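Local atomic coordinates of cytolethal distending toxin subunit A (Haemophilus ducreyi, PDB entry 1SR4), a protein that assembles with CdtB and CdtC into a genotoxin and, with CdtC, probably forms the lectin-like heterodimer required to deliver CdtB to host cells. Residues A[121-125]-A[126-130]. Residues are numbered along the deposited sequence; the frame is centred on the assembly and turned at random.
Sequences VEAYG and NGLIH
Ile129 reaches across a tight antiparallel hairpin and lies against both Glu122 and Tyr124 of the partner strand. Its CB projects from the same face of the ladder as those two residues, and the side chain then branches. Ile129 CG1 sits between the backbone N and the carbonyl carbon (chi1 63°), a rotation that brings it 3.6 Å from Glu122 O and against Glu122 CB. From there Ile129 CD1 extends to Tyr124 CB, at 3.9 Å. The other branch, Ile129 CG2, meets the same CB and approaches Tyr124 CD2 obliquely at 4.1 Å. Outside the hairpin, Arg79 forms a cation-pi pair with the Tyr124 ring and also touches Ile129, while the carboxylate of Glu122 accepts a hydrogen bond at OE1 from Gln140 NE2.

Four backbone hydrogen bonds hold the strands together, two between Glu122 and Ile129 and two between Tyr124 and Gly127. Of the latter pair, the one from Gly127 N to Tyr124 O (3.0 Å) closes the turn.

On the face shared by Val121, Ala123 and Leu128, Leu128 CD2 packs against the first strand, 3.9 Å from Ala123 CA, while both Leu128 methyls, CD1 and CD2, lie 4.1 Å from Val121 CG1. Leu82 and Phe142 each touch Val121 and Leu128, burying this face inside the domain.

Gly125, with positive phi (55°), and Asn126 occupy the corners of a type II' turn, making this a classic two-residue beta hairpin, here within the ricin-type beta-trefoil of CdtA.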
ATOM      1  N   VAL A 121       0.592  -7.727  21.265  1.00  9.64           N
ATOM      2  CA  VAL A 121      -0.146  -6.604  21.830  1.00  8.50           C
ATOM      3  C   VAL A 121      -1.454  -7.223  22.285  1.00 10.38           C
ATOM      4  O   VAL A 121      -2.036  -8.035  21.559  1.00 10.98           O
ATOM      5  CB  VAL A 121      -0.455  -5.505  20.773  1.00  7.99           C
ATOM      6  CG1 VAL A 121      -1.512  -4.550  21.316  1.00  6.28           C
ATOM      7  CG2 VAL A 121       0.847  -4.714  20.413  1.00  7.40           C
ATOM      8  N   GLU A 122      -1.921  -6.845  23.473  1.00 10.84           N
ATOM      9  CA  GLU A 122      -3.167  -7.406  24.010  1.00 11.65           C
ATOM     10  C   GLU A 122      -4.007  -6.363  24.762  1.00 10.17           C
ATOM     11  O   GLU A 122      -3.487  -5.633  25.611  1.00 10.91           O
ATOM     12  CB  GLU A 122      -2.836  -8.559  24.965  1.00 12.41           C
ATOM     13  CG  GLU A 122      -4.065  -9.338  25.418  1.00 16.12           C
ATOM     14  CD  GLU A 122      -3.728 -10.549  26.264  1.00 19.41           C
ATOM     15  OE1 GLU A 122      -2.751 -11.269  25.943  1.00 18.09           O
ATOM     16  OE2 GLU A 122      -4.466 -10.791  27.251  1.00 24.21           O
ATOM     17  N   ALA A 123      -5.299  -6.282  24.449  1.00  9.95           N
ATOM     18  CA  ALA A 123      -6.176  -5.345  25.132  1.00 10.27           C
ATOM     19  C   ALA A 123      -6.392  -5.904  26.535  1.00 12.70           C
ATOM     20  O   ALA A 123      -6.721  -7.088  26.697  1.00 12.49           O
ATOM     21  CB  ALA A 123      -7.521  -5.237  24.408  1.00 11.22           C
ATOM     22  N   TYR A 124      -6.211  -5.054  27.541  1.00 13.11           N
ATOM     23  CA  TYR A 124      -6.380  -5.456  28.937  1.00 14.09           C
ATOM     24  C   TYR A 124      -6.809  -4.255  29.779  1.00 14.54           C
ATOM     25  O   TYR A 124      -6.165  -3.194  29.737  1.00 13.57           O
ATOM     26  CB  TYR A 124      -5.075  -6.026  29.491  1.00 15.48           C
ATOM     27  CG  TYR A 124      -5.150  -6.254  30.981  1.00 17.75           C
ATOM     28  CD1 TYR A 124      -5.827  -7.357  31.499  1.00 19.95           C
ATOM     29  CD2 TYR A 124      -4.647  -5.306  31.871  1.00 18.60           C
ATOM     30  CE1 TYR A 124      -6.012  -7.506  32.869  1.00 23.25           C
ATOM     31  CE2 TYR A 124      -4.820  -5.439  33.238  1.00 22.38           C
ATOM     32  CZ  TYR A 124      -5.509  -6.541  33.733  1.00 25.26           C
ATOM     33  OH  TYR A 124      -5.717  -6.673  35.086  1.00 28.24           O
ATOM     34  N   GLY A 125      -7.894  -4.413  30.544  1.00 14.00           N
ATOM     35  CA  GLY A 125      -8.377  -3.314  31.361  1.00 12.59           C
ATOM     36  C   GLY A 125      -8.612  -2.093  30.482  1.00 14.79           C
ATOM     37  O   GLY A 125      -9.269  -2.200  29.443  1.00 13.92           O
ATOM     38  N   ASN A 126      -8.095  -0.933  30.889  1.00 14.15           N
ATOM     39  CA  ASN A 126      -8.261   0.288  30.104  1.00 15.28           C
ATOM     40  C   ASN A 126      -7.041   0.641  29.259  1.00 15.21           C
ATOM     41  O   ASN A 126      -6.807   1.814  28.991  1.00 15.73           O
ATOM     42  CB  ASN A 126      -8.569   1.484  31.002  1.00 16.63           C
ATOM     43  CG  ASN A 126      -9.878   1.334  31.749  1.00 16.93           C
ATOM     44  OD1 ASN A 126     -10.817   0.714  31.260  1.00 17.37           O
ATOM     45  ND2 ASN A 126      -9.944   1.912  32.939  1.00 18.41           N
ATOM     46  N   GLY A 127      -6.267  -0.356  28.841  1.00 15.12           N
ATOM     47  CA  GLY A 127      -5.088  -0.074  28.031  1.00 13.80           C
ATOM     48  C   GLY A 127      -4.599  -1.275  27.245  1.00 14.01           C
ATOM     49  O   GLY A 127      -5.368  -2.169  26.918  1.00 12.70           O
ATOM     50  N   LEU A 128      -3.309  -1.302  26.949  1.00 12.28           N
ATOM     51  CA  LEU A 128      -2.732  -2.405  26.203  1.00 12.12           C
ATOM     52  C   LEU A 128      -1.532  -2.939  26.965  1.00 11.65           C
ATOM     53  O   LEU A 128      -0.854  -2.189  27.638  1.00 12.53           O
ATOM     54  CB  LEU A 128      -2.253  -1.926  24.821  1.00 12.22           C
ATOM     55  CG  LEU A 128      -3.254  -1.340  23.818  1.00 10.20           C
ATOM     56  CD1 LEU A 128      -2.478  -0.808  22.602  1.00  8.42           C
ATOM     57  CD2 LEU A 128      -4.277  -2.414  23.390  1.00  7.46           C
ATOM     58  N   ILE A 129      -1.278  -4.239  26.848  1.00 12.92           N
ATOM     59  CA  ILE A 129      -0.106  -4.847  27.476  1.00 12.57           C
ATOM     60  C   ILE A 129       0.468  -5.720  26.377  1.00 13.23           C
ATOM     61  O   ILE A 129      -0.033  -5.695  25.258  1.00 13.05           O
ATOM     62  CB  ILE A 129      -0.490  -5.758  28.672  1.00 13.00           C
ATOM     63  CG1 ILE A 129      -1.353  -6.929  28.184  1.00 13.80           C
ATOM     64  CG2 ILE A 129      -1.191  -4.936  29.755  1.00  9.73           C
ATOM     65  CD1 ILE A 129      -1.706  -7.952  29.276  1.00 15.26           C
ATOM     66  N   HIS A 130       1.531  -6.459  26.673  1.00 13.50           N
ATOM     67  CA  HIS A 130       2.081  -7.405  25.714  1.00 13.05           C
ATOM     68  C   HIS A 130       2.157  -8.721  26.490  1.00 13.76           C
ATOM     69  O   HIS A 130       2.443  -8.719  27.692  1.00 14.41           O
ATOM     70  CB  HIS A 130       3.463  -6.960  25.181  1.00 11.11           C
ATOM     71  CG  HIS A 130       4.556  -6.950  26.207  1.00 10.15           C
ATOM     72  ND1 HIS A 130       5.570  -7.884  26.222  1.00  8.69           N
ATOM     73  CD2 HIS A 130       4.820  -6.093  27.221  1.00  9.20           C
ATOM     74  CE1 HIS A 130       6.413  -7.603  27.200  1.00  9.78           C
ATOM     75  NE2 HIS A 130       5.979  -6.521  27.823  1.00  9.75           N
TER